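Local coordinates for probable ubiquitin-conjugating enzyme E2 7 (Caenorhabditis elegans, PDB 1PZV), which probably accepts activated ubiquitin from E1 as a thioester and passes it on for covalent attachment to other proteins, at residues Val18-Phe23 against Ser121-Leu126; Ile33-Val38 against Ile56-Arg61; Gln65-Met70 against Glu107-Val112; Ile76-Ile81 against Thr127-Glu132. All blocks are in the same frame, centred on the assembly; numbering follows the deposited sequence.

Overall arrangement
From the N terminus, the chain leaves helix 5-17 at residues 18-23, and interaction 1 closes a long loop by packing them against helix 115-127. Interactions 2 and 3 both nest inside that loop and follow one another in series. Interaction 2 pairs strands 35-41 and 52-58; interaction 3 sets the entry to strand 69-72 against the approach to helix 115-127. The two adjoin, because strands 52-58 and 69-72 are sheet neighbours. Interaction 4 opens inside the loops of interactions 1 and 3 and closes beyond both, crossing them; it binds residues 76-81, near the predicted active-site Cys88, to the segment after helix 115-127.

Interaction 1. Residues Val18-Phe23 against Ser121-Leu126; sequences VPVDGF and SVISML
Phe23 and Ile123 bury most of the surface here, with Val122 adding a smaller share. The phenyl ring meets the helix with its far rim: Phe23 CE2 lies 3.4 Å from Ile123 CG1, and Phe23 CZ reaches to 4.2 Å from Val122 CG1. Both aliphatic carbons sit at the edge of the ring near its plane, so the ring slots in edge first rather than lying flat on the helix. With CG anti to its carbonyl carbon (chi1 -76°), Phe23 leaves the start of strand 23-27 directed at helix 115-127. From the helix, Ile123 sets out beside the contact, not at it, but the fully extended chi2 (180°) carries CD1 to 3.7 Å from Phe23 CE2. The same methyl is 4.3 Å from Val20 CG1, which brings the preceding loop into the apolar patch. On the loop side, the carbonyl O of Val20 also lies at the edge of the Phe23 ring. Elsewhere on helix 115-127, Leu119 touches Phe23, while Leu120 and Glu116 receive Val20, so the patch runs along successive turns. With an alanine in place of Phe23, Val122 and the Ile123 branch would probably lose their partner from the loop, leaving a gap between the helix and the first strand. The contact is entirely apolar, with neither charge nor hydrogen bond across it; it rests on shape and on the burial of hydrocarbon, with no polar bond to set its register.

Interaction 2. Residues Ile33-Val38 against Ile56-Arg61; sequences IYKWEV and ILDFPR
Trp36 and Leu57 form an antiparallel hydrogen-bonded pair, Trp36 N to Leu57 O at 3.0 Å and Leu57 N to Trp36 O at 2.9 Å, on strand axes running at 157° to each other, and Phe59 N extends the ladder to Tyr34 O. On the Trp36-Leu57 side of the sheet the indole is the main piece: Phe59 CE1 comes over one face, offset toward the rim, 3.5 Å from Trp36 CD1, with the five-membered ring and the phenyl tilted at 49°. A bond within its own segment helps hold the indole's rotation: Trp36 NE1 donates to Ile33 O, which lies in the ring plane. Beside it the side chains of Val38 and Leu57 cross at about a right angle, CG1 of Val38 4.0 Å from CD1 of Leu57. Leu12 and Val115 lie against Trp36 from two helices, and Leu8 and Val115 against Phe59. On the other side Lys35 and Asp58 run side by side. The lysine chain bends at its last two torsions, bringing NZ to Asp58 OD1 at 3.2 Å, a salt bridge whose hydrogen bond is weak; a water donates to Tyr34 O and, weakly, to the same carboxylate oxygen. Beyond the paired strands, Arg61 swings back so that its guanidinium stands nearly upright over the Tyr34 ring, CZ 5.0 Å from the centroid, a cation-pi contact led by NH1. Tyr34 OH bonds to Ser4, which also bonds Arg61 O. This is a beta hairpin with one apolar and one more polar side, the centre of the antiparallel meander of the ubiquitin-conjugating fold.

Interaction 3. Residues Gln65-Met70 against Glu107-Val112; sequences QKPPKM and ERWLPV
The indole of Trp109 takes two consecutive prolines, Pro67 and Pro68, on one of its faces. Pro67 CA stands 3.9 Å above the plane, over its centre, and Pro67 CD lies 3.9 Å from the centroid of the five-membered ring, 29° off the normal, a CH-pi contact. Pro68 CD follows over the six-membered ring, offset toward the rim and 4.3 Å from Trp109 CZ3. The proline ring of Pro67 and the indole slide past each other in opposite directions. With CG anti to the backbone N (chi1 171°), Trp109 turns a face of its ring to Pro67 and Pro68. Its NE1 donates to Pro64 O, on the residue just before Gln65. Lys66 N is near that nitrogen, but both are donors and make no bond. At the outer margin Gln65 CB meets Pro111 CG at 4.3 Å, a looser touch. Ile118 of helix 115-127 also contacts both Trp109 and Pro68, and Lys66 NZ turns off to a salt bridge with Asp94. A serine instead of Trp109 would probably strip the proline pair of its flat cover and leave Pro64 O without its indole donor. Across the contact the chemistry is apolar and CH-pi, rigid proline rings against a broad aromatic face, with the indole N-H, bonded to Pro64 O, probably helping to fix how that face is turned.

Interaction 4. Residues Ile76-Ile81 against Thr127-Glu132; sequences IWHPNI and TDPNFE
Asn80 and the backbone of Asn130 meet amide to peptide: Asn80 OD1 accepts from Asn130 N at 3.0 Å while Asn80 ND2 donates to Asn130 O at 2.7 Å. The second bond is fairly straight, at 164°, with the acceptor in the plane of the Asn80 amide; the first is more bent, at 142°. Both polar atoms of the amide are thus used on one residue's backbone, which fixes the rotation of the amide. The Asn80 side chain sets out toward the facing segment from within the type I turn His78-Ile81, with CG anti to the carbonyl carbon (chi1 -59°). Alongside, His78 and Pro129 cross at about a right angle, Pro129 CB lying 3.4 Å from His78 NE2. The imidazole is tethered from its other nitrogen, ND1, by Tyr48 OH. Pro79 adds apolar packing, its CG being 4.2 Å from Pro129 CB and 4.4 Å from Phe131 CE2. His78-Pro79-Asn80 is the HPN signature of ubiquitin-conjugating enzymes, and the backbone of Asn80 also bonds to that of Cys88, the predicted thioester cysteine. The geometry here is consistent with an asparagine that braces the loop beside the active site. Met125, near the end of helix 115-127, packs against His78, Asn80 and Ile81, while Gln143 and Arg144 of helix 137-144 touch Pro129 and Phe131 respectively, so the paired loops sit between those two helices.

Interaction 1. Residues Val18-Phe23 against Ser121-Leu126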
# COMPACT_ATOMS: atom_id res chain seq x y z
N VAL A 18 18.40 -1.42 -0.14
CA VAL A 18 17.96 -1.84 -1.47
C VAL A 18 16.44 -1.83 -1.42
O VAL A 18 15.80 -2.83 -1.09
CB VAL A 18 18.43 -3.26 -1.82
CG1 VAL A 18 18.15 -3.53 -3.28
CG2 VAL A 18 19.90 -3.42 -1.49
N PRO A 19 15.83 -0.68 -1.74
CA PRO A 19 14.37 -0.60 -1.70
C PRO A 19 13.71 -1.24 -2.91
O PRO A 19 14.36 -1.52 -3.92
CB PRO A 19 14.11 0.90 -1.66
CG PRO A 19 15.46 1.53 -1.30
CD PRO A 19 16.42 0.64 -2.01
N VAL A 20 12.41 -1.47 -2.78
CA VAL A 20 11.62 -1.99 -3.87
C VAL A 20 11.38 -0.71 -4.68
O VAL A 20 10.65 0.17 -4.23
CB VAL A 20 10.26 -2.53 -3.37
CG1 VAL A 20 9.38 -2.95 -4.55
CG2 VAL A 20 10.49 -3.70 -2.41
N ASP A 21 12.03 -0.60 -5.83
CA ASP A 21 11.93 0.57 -6.70
C ASP A 21 10.62 1.37 -6.55
O ASP A 21 9.54 0.86 -6.84
CB ASP A 21 12.12 0.16 -8.16
CG ASP A 21 12.07 1.34 -9.11
OD1 ASP A 21 12.89 2.27 -8.94
OD2 ASP A 21 11.20 1.36 -10.02
N GLY A 22 10.73 2.61 -6.09
CA GLY A 22 9.54 3.44 -5.92
C GLY A 22 8.91 3.38 -4.54
O GLY A 22 7.74 3.75 -4.36
N PHE A 23 9.67 2.91 -3.56
CA PHE A 23 9.19 2.80 -2.19
C PHE A 23 10.28 3.25 -1.23
O PHE A 23 11.44 2.80 -1.32
CB PHE A 23 8.79 1.35 -1.87
CG PHE A 23 7.48 0.92 -2.47
CD1 PHE A 23 6.27 1.23 -1.85
CD2 PHE A 23 7.45 0.19 -3.66
CE1 PHE A 23 5.05 0.81 -2.39
CE2 PHE A 23 6.22 -0.24 -4.22
CZ PHE A 23 5.03 0.07 -3.59
N SER A 121 3.12 -6.68 -3.90
CA SER A 121 1.71 -6.89 -4.24
C SER A 121 0.98 -5.54 -4.29
O SER A 121 -0.10 -5.44 -4.86
CB SER A 121 1.04 -7.86 -3.24
OG SER A 121 0.78 -7.24 -2.00
N VAL A 122 1.59 -4.51 -3.71
CA VAL A 122 0.99 -3.17 -3.74
C VAL A 122 1.18 -2.51 -5.11
O VAL A 122 0.31 -1.77 -5.59
CB VAL A 122 1.57 -2.27 -2.65
CG1 VAL A 122 1.05 -0.84 -2.81
CG2 VAL A 122 1.20 -2.83 -1.30
N ILE A 123 2.31 -2.76 -5.75
CA ILE A 123 2.50 -2.21 -7.08
C ILE A 123 1.41 -2.85 -7.95
O ILE A 123 0.83 -2.19 -8.82
CB ILE A 123 3.88 -2.57 -7.66
CG1 ILE A 123 4.96 -1.76 -6.94
CG2 ILE A 123 3.90 -2.29 -9.17
CD1 ILE A 123 6.35 -2.05 -7.45
N SER A 124 1.14 -4.13 -7.71
CA SER A 124 0.12 -4.85 -8.45
C SER A 124 -1.25 -4.20 -8.24
O SER A 124 -1.98 -3.94 -9.19
CB SER A 124 0.04 -6.30 -7.99
OG SER A 124 1.13 -7.07 -8.45
N MET A 125 -1.60 -3.95 -6.98
CA MET A 125 -2.88 -3.32 -6.69
C MET A 125 -3.09 -2.03 -7.48
O MET A 125 -4.18 -1.80 -8.03
CB MET A 125 -3.00 -3.02 -5.21
CG MET A 125 -4.15 -2.08 -4.91
SD MET A 125 -4.29 -1.74 -3.18
CE MET A 125 -2.91 -0.57 -2.96
N LEU A 126 -2.07 -1.18 -7.51
CA LEU A 126 -2.17 0.08 -8.23
C LEU A 126 -2.18 -0.14 -9.75
O LEU A 126 -2.88 0.56 -10.49
CB LEU A 126 -1.01 0.99 -7.83
CG LEU A 126 -0.88 1.35 -6.35
CD1 LEU A 126 0.42 2.09 -6.12
CD2 LEU A 126 -2.07 2.19 -5.89

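Interaction 2. Residues Ile33-Val38 against Ile56-Arg61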
# COMPACT_ATOMS: atom_id res chain seq x y z
N ILE A 33 9.93 0.01 16.23
CA ILE A 33 10.01 -0.69 14.95
C ILE A 33 8.68 -1.27 14.44
O ILE A 33 8.66 -1.92 13.40
CB ILE A 33 11.04 -1.83 15.04
CG1 ILE A 33 11.49 -2.24 13.64
CG2 ILE A 33 10.43 -3.01 15.79
CD1 ILE A 33 12.24 -1.16 12.91
N TYR A 34 7.58 -1.01 15.15
CA TYR A 34 6.29 -1.55 14.73
C TYR A 34 5.38 -0.60 13.95
O TYR A 34 4.27 -0.98 13.56
CB TYR A 34 5.54 -2.10 15.96
CG TYR A 34 6.18 -3.34 16.54
CD1 TYR A 34 5.87 -4.62 16.03
CD2 TYR A 34 7.15 -3.26 17.55
CE1 TYR A 34 6.51 -5.78 16.53
CE2 TYR A 34 7.79 -4.40 18.04
CZ TYR A 34 7.47 -5.66 17.52
OH TYR A 34 8.12 -6.78 17.99
N LYS A 35 5.84 0.64 13.71
CA LYS A 35 5.07 1.63 12.94
C LYS A 35 5.95 2.22 11.85
O LYS A 35 6.86 3.02 12.14
CB LYS A 35 4.58 2.77 13.83
CG LYS A 35 3.52 2.40 14.83
CD LYS A 35 3.01 3.63 15.60
CE LYS A 35 2.23 4.58 14.69
NZ LYS A 35 1.02 3.92 14.13
N TRP A 36 5.69 1.85 10.60
CA TRP A 36 6.48 2.34 9.48
C TRP A 36 5.78 3.41 8.66
O TRP A 36 4.56 3.34 8.44
CB TRP A 36 6.82 1.20 8.53
CG TRP A 36 7.70 0.14 9.10
CD1 TRP A 36 7.82 -0.20 10.41
CD2 TRP A 36 8.54 -0.76 8.37
NE1 TRP A 36 8.69 -1.25 10.55
CE2 TRP A 36 9.16 -1.61 9.31
CE3 TRP A 36 8.86 -0.90 7.01
CZ2 TRP A 36 10.04 -2.62 8.94
CZ3 TRP A 36 9.74 -1.90 6.64
CH2 TRP A 36 10.34 -2.74 7.60
N GLU A 37 6.55 4.39 8.20
CA GLU A 37 6.01 5.43 7.33
C GLU A 37 6.62 5.13 5.97
O GLU A 37 7.84 5.19 5.81
CB GLU A 37 6.44 6.83 7.80
CG GLU A 37 7.93 6.98 8.13
CD GLU A 37 8.35 8.43 8.41
OE1 GLU A 37 7.54 9.20 9.00
OE2 GLU A 37 9.51 8.80 8.06
N VAL A 38 5.80 4.78 4.99
CA VAL A 38 6.34 4.47 3.67
C VAL A 38 5.86 5.37 2.53
O VAL A 38 4.67 5.59 2.36
CB VAL A 38 6.06 2.98 3.28
CG1 VAL A 38 6.29 2.08 4.49
CG2 VAL A 38 4.65 2.82 2.72
N ILE A 56 1.21 4.20 6.17
CA ILE A 56 1.71 3.67 7.42
C ILE A 56 1.40 2.21 7.60
O ILE A 56 0.26 1.77 7.41
CB ILE A 56 1.16 4.46 8.60
CG1 ILE A 56 1.79 5.85 8.59
CG2 ILE A 56 1.43 3.71 9.90
CD1 ILE A 56 1.41 6.72 9.76
N LEU A 57 2.45 1.46 7.95
CA LEU A 57 2.34 0.02 8.19
C LEU A 57 2.37 -0.27 9.68
O LEU A 57 3.28 0.16 10.39
CB LEU A 57 3.51 -0.72 7.52
CG LEU A 57 3.48 -0.92 6.01
CD1 LEU A 57 4.82 -1.45 5.56
CD2 LEU A 57 2.38 -1.89 5.63
N ASP A 58 1.36 -0.98 10.15
CA ASP A 58 1.27 -1.35 11.55
C ASP A 58 1.58 -2.83 11.65
O ASP A 58 0.86 -3.66 11.08
CB ASP A 58 -0.13 -1.08 12.08
CG ASP A 58 -0.40 0.39 12.29
OD1 ASP A 58 0.03 0.94 13.32
OD2 ASP A 58 -1.03 1.01 11.41
N PHE A 59 2.66 -3.18 12.36
CA PHE A 59 3.02 -4.58 12.51
C PHE A 59 2.67 -5.13 13.89
O PHE A 59 3.05 -4.56 14.91
CB PHE A 59 4.53 -4.79 12.30
CG PHE A 59 5.02 -4.44 10.94
CD1 PHE A 59 5.32 -3.11 10.61
CD2 PHE A 59 5.19 -5.42 9.97
CE1 PHE A 59 5.78 -2.78 9.34
CE2 PHE A 59 5.66 -5.10 8.70
CZ PHE A 59 5.95 -3.77 8.38
N PRO A 60 1.96 -6.27 13.93
CA PRO A 60 1.58 -6.88 15.20
C PRO A 60 2.85 -7.30 15.95
O PRO A 60 3.95 -7.27 15.40
CB PRO A 60 0.74 -8.07 14.78
CG PRO A 60 1.35 -8.46 13.48
CD PRO A 60 1.53 -7.12 12.80
N ARG A 61 2.68 -7.70 17.21
CA ARG A 61 3.81 -8.13 18.03
C ARG A 61 4.39 -9.46 17.53
O ARG A 61 5.56 -9.76 17.77
CB ARG A 61 3.36 -8.25 19.49
CG ARG A 61 2.68 -7.00 20.06
CD ARG A 61 3.54 -5.74 19.89
NE ARG A 61 2.95 -4.57 20.54
CZ ARG A 61 3.36 -3.32 20.38
NH1 ARG A 61 4.39 -3.05 19.58
NH2 ARG A 61 2.76 -2.33 21.03
O HOH W 1 2.20 -0.15 15.73

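Interaction 3. Residues Gln65-Met70 against Glu107-Val112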
# COMPACT_ATOMS: atom_id res chain seq x y z
N GLN A 65 3.78 -14.44 11.63
CA GLN A 65 2.49 -15.10 11.44
C GLN A 65 1.31 -14.24 11.80
O GLN A 65 0.49 -14.60 12.63
CB GLN A 65 2.40 -16.40 12.26
CG GLN A 65 2.85 -16.27 13.70
CD GLN A 65 4.18 -16.95 13.94
OE1 GLN A 65 4.76 -16.86 15.03
NE2 GLN A 65 4.68 -17.65 12.91
N LYS A 66 1.22 -13.09 11.14
CA LYS A 66 0.13 -12.15 11.36
C LYS A 66 0.46 -10.93 10.52
O LYS A 66 1.42 -10.22 10.79
CB LYS A 66 0.03 -11.79 12.85
CG LYS A 66 -1.01 -10.72 13.18
CD LYS A 66 -2.43 -11.11 12.75
CE LYS A 66 -3.39 -9.95 12.99
NZ LYS A 66 -4.79 -10.25 12.59
N PRO A 67 -0.33 -10.69 9.46
CA PRO A 67 -0.16 -9.57 8.54
C PRO A 67 -0.22 -8.21 9.22
O PRO A 67 -0.86 -8.03 10.25
CB PRO A 67 -1.31 -9.73 7.55
CG PRO A 67 -1.74 -11.13 7.70
CD PRO A 67 -1.56 -11.44 9.15
N PRO A 68 0.50 -7.24 8.65
CA PRO A 68 0.48 -5.90 9.23
C PRO A 68 -0.71 -5.20 8.57
O PRO A 68 -1.23 -5.66 7.56
CB PRO A 68 1.81 -5.32 8.78
CG PRO A 68 1.99 -5.95 7.42
CD PRO A 68 1.61 -7.39 7.70
N LYS A 69 -1.16 -4.09 9.15
CA LYS A 69 -2.27 -3.35 8.57
C LYS A 69 -1.66 -2.19 7.79
O LYS A 69 -0.75 -1.53 8.28
CB LYS A 69 -3.21 -2.82 9.66
CG LYS A 69 -4.01 -3.92 10.37
CD LYS A 69 -5.09 -3.33 11.28
CE LYS A 69 -6.05 -4.41 11.78
NZ LYS A 69 -7.18 -3.84 12.58
N MET A 70 -2.15 -1.96 6.58
CA MET A 70 -1.62 -0.86 5.78
C MET A 70 -2.66 0.21 5.54
O MET A 70 -3.66 -0.04 4.87
CB MET A 70 -1.09 -1.36 4.45
CG MET A 70 -0.40 -0.27 3.64
SD MET A 70 0.50 -0.96 2.26
CE MET A 70 1.39 0.46 1.65
N GLU A 107 -2.27 -16.82 -1.86
CA GLU A 107 -3.03 -15.58 -2.03
C GLU A 107 -3.06 -14.76 -0.73
O GLU A 107 -2.75 -13.57 -0.72
CB GLU A 107 -4.48 -15.90 -2.46
CG GLU A 107 -4.65 -16.45 -3.88
CD GLU A 107 -4.44 -15.39 -4.96
OE1 GLU A 107 -4.63 -15.70 -6.15
OE2 GLU A 107 -4.09 -14.24 -4.61
N ARG A 108 -3.45 -15.43 0.35
CA ARG A 108 -3.53 -14.81 1.68
C ARG A 108 -2.13 -14.60 2.25
O ARG A 108 -1.14 -14.84 1.58
CB ARG A 108 -4.34 -15.70 2.63
CG ARG A 108 -5.86 -15.49 2.63
CD ARG A 108 -6.48 -15.71 1.25
NE ARG A 108 -7.88 -15.25 1.22
CZ ARG A 108 -8.56 -14.94 0.12
NH1 ARG A 108 -9.82 -14.53 0.22
NH2 ARG A 108 -7.99 -15.03 -1.08
N TRP A 109 -2.07 -14.17 3.51
CA TRP A 109 -0.79 -13.95 4.15
C TRP A 109 -0.10 -15.20 4.70
O TRP A 109 -0.68 -15.97 5.46
CB TRP A 109 -0.94 -12.94 5.28
CG TRP A 109 0.29 -12.83 6.13
CD1 TRP A 109 0.57 -13.52 7.28
CD2 TRP A 109 1.42 -11.99 5.88
NE1 TRP A 109 1.81 -13.17 7.76
CE2 TRP A 109 2.36 -12.23 6.92
CE3 TRP A 109 1.75 -11.06 4.88
CZ2 TRP A 109 3.59 -11.57 6.99
CZ3 TRP A 109 2.98 -10.40 4.95
CH2 TRP A 109 3.89 -10.67 6.00
N LEU A 110 1.16 -15.38 4.31
CA LEU A 110 1.95 -16.51 4.77
C LEU A 110 3.04 -16.02 5.72
O LEU A 110 3.45 -14.85 5.65
CB LEU A 110 2.57 -17.22 3.57
CG LEU A 110 1.56 -18.03 2.76
CD1 LEU A 110 2.22 -18.54 1.48
CD2 LEU A 110 1.04 -19.18 3.61
N PRO A 111 3.53 -16.89 6.62
CA PRO A 111 4.58 -16.48 7.56
C PRO A 111 5.94 -16.29 6.90
O PRO A 111 6.82 -15.67 7.48
CB PRO A 111 4.59 -17.62 8.59
CG PRO A 111 3.22 -18.23 8.46
CD PRO A 111 3.01 -18.22 6.97
N VAL A 112 6.09 -16.84 5.69
CA VAL A 112 7.34 -16.71 4.93
C VAL A 112 7.34 -15.41 4.13
O VAL A 112 8.32 -15.11 3.44
CB VAL A 112 7.56 -17.91 3.94
CG1 VAL A 112 7.69 -19.22 4.70
CG2 VAL A 112 6.42 -17.98 2.92

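Interaction 4. Residues Ile76-Ile81 against Thr127-Glu132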
# COMPACT_ATOMS: atom_id res chain seq x y z
N ILE A 76 -6.15 9.19 -1.98
CA ILE A 76 -5.92 8.29 -3.10
C ILE A 76 -7.28 7.73 -3.52
O ILE A 76 -8.12 7.45 -2.66
CB ILE A 76 -4.97 7.14 -2.74
CG1 ILE A 76 -4.61 6.35 -4.00
CG2 ILE A 76 -5.60 6.24 -1.68
CD1 ILE A 76 -3.39 5.49 -3.84
N TRP A 77 -7.51 7.60 -4.82
CA TRP A 77 -8.78 7.09 -5.32
C TRP A 77 -8.58 5.73 -5.96
O TRP A 77 -8.19 5.62 -7.12
CB TRP A 77 -9.40 8.06 -6.33
CG TRP A 77 -10.85 7.77 -6.65
CD1 TRP A 77 -11.36 7.36 -7.84
CD2 TRP A 77 -11.96 7.79 -5.73
NE1 TRP A 77 -12.71 7.11 -7.73
CE2 TRP A 77 -13.10 7.36 -6.44
CE3 TRP A 77 -12.09 8.12 -4.37
CZ2 TRP A 77 -14.37 7.26 -5.84
CZ3 TRP A 77 -13.35 8.02 -3.77
CH2 TRP A 77 -14.47 7.59 -4.51
N HIS A 78 -8.85 4.69 -5.18
CA HIS A 78 -8.67 3.32 -5.66
C HIS A 78 -9.73 2.33 -5.16
O HIS A 78 -10.18 2.39 -4.01
CB HIS A 78 -7.27 2.81 -5.26
CG HIS A 78 -6.86 1.57 -5.99
ND1 HIS A 78 -6.30 1.61 -7.26
CD2 HIS A 78 -6.93 0.26 -5.66
CE1 HIS A 78 -6.04 0.38 -7.66
NE2 HIS A 78 -6.41 -0.46 -6.71
N PRO A 79 -10.14 1.41 -6.04
CA PRO A 79 -11.15 0.39 -5.74
C PRO A 79 -10.80 -0.43 -4.49
O PRO A 79 -11.70 -0.81 -3.73
CB PRO A 79 -11.14 -0.47 -6.99
CG PRO A 79 -10.89 0.54 -8.07
CD PRO A 79 -9.80 1.41 -7.48
N ASN A 80 -9.51 -0.68 -4.27
CA ASN A 80 -9.08 -1.49 -3.13
C ASN A 80 -8.55 -0.74 -1.93
O ASN A 80 -7.92 -1.32 -1.05
CB ASN A 80 -8.08 -2.52 -3.60
CG ASN A 80 -8.66 -3.43 -4.67
OD1 ASN A 80 -8.21 -3.41 -5.82
ND2 ASN A 80 -9.68 -4.21 -4.30
N ILE A 81 -8.79 0.56 -1.90
CA ILE A 81 -8.40 1.38 -0.77
C ILE A 81 -9.74 1.96 -0.35
O ILE A 81 -10.40 2.63 -1.16
CB ILE A 81 -7.48 2.53 -1.18
CG1 ILE A 81 -6.38 2.04 -2.11
CG2 ILE A 81 -6.88 3.16 0.07
CD1 ILE A 81 -5.39 1.12 -1.46
N THR A 127 -1.42 -1.12 -10.22
CA THR A 127 -1.34 -1.42 -11.64
C THR A 127 -2.54 -2.22 -12.16
O THR A 127 -2.96 -2.06 -13.31
CB THR A 127 -0.07 -2.24 -11.95
OG1 THR A 127 1.05 -1.64 -11.30
CG2 THR A 127 0.18 -2.30 -13.46
N ASP A 128 -3.08 -3.07 -11.30
CA ASP A 128 -4.20 -3.93 -11.69
C ASP A 128 -5.14 -4.20 -10.52
O ASP A 128 -5.02 -5.22 -9.83
CB ASP A 128 -3.65 -5.25 -12.21
CG ASP A 128 -4.56 -5.90 -13.21
OD1 ASP A 128 -5.74 -6.17 -12.86
OD2 ASP A 128 -4.08 -6.12 -14.35
N PRO A 129 -6.10 -3.30 -10.28
CA PRO A 129 -7.04 -3.49 -9.17
C PRO A 129 -7.86 -4.77 -9.25
O PRO A 129 -8.21 -5.23 -10.35
CB PRO A 129 -7.90 -2.23 -9.23
CG PRO A 129 -7.94 -1.93 -10.71
CD PRO A 129 -6.50 -2.16 -11.13
N ASN A 130 -8.15 -5.36 -8.10
CA ASN A 130 -8.96 -6.57 -8.03
C ASN A 130 -10.31 -6.18 -7.48
O ASN A 130 -10.43 -5.80 -6.31
CB ASN A 130 -8.31 -7.63 -7.13
CG ASN A 130 -9.26 -8.80 -6.83
OD1 ASN A 130 -10.08 -8.74 -5.90
ND2 ASN A 130 -9.16 -9.86 -7.62
N PHE A 131 -11.34 -6.26 -8.31
CA PHE A 131 -12.66 -5.91 -7.85
C PHE A 131 -13.12 -6.99 -6.88
O PHE A 131 -12.72 -6.97 -5.72
CB PHE A 131 -13.59 -5.70 -9.04
CG PHE A 131 -13.13 -4.59 -9.97
CD1 PHE A 131 -12.09 -4.81 -10.88
CD2 PHE A 131 -13.66 -3.31 -9.86
CE1 PHE A 131 -11.59 -3.77 -11.67
CE2 PHE A 131 -13.16 -2.26 -10.65
CZ PHE A 131 -12.12 -2.49 -11.55
N GLU A 132 -13.93 -7.94 -7.33
CA GLU A 132 -14.38 -9.00 -6.43
C GLU A 132 -14.49 -8.49 -4.99
O GLU A 132 -13.61 -8.73 -4.17
CB GLU A 132 -13.38 -10.16 -6.42
CG GLU A 132 -13.36 -11.03 -7.65
CD GLU A 132 -12.69 -12.37 -7.35
OE1 GLU A 132 -11.56 -12.35 -6.82
OE2 GLU A 132 -13.30 -13.42 -7.65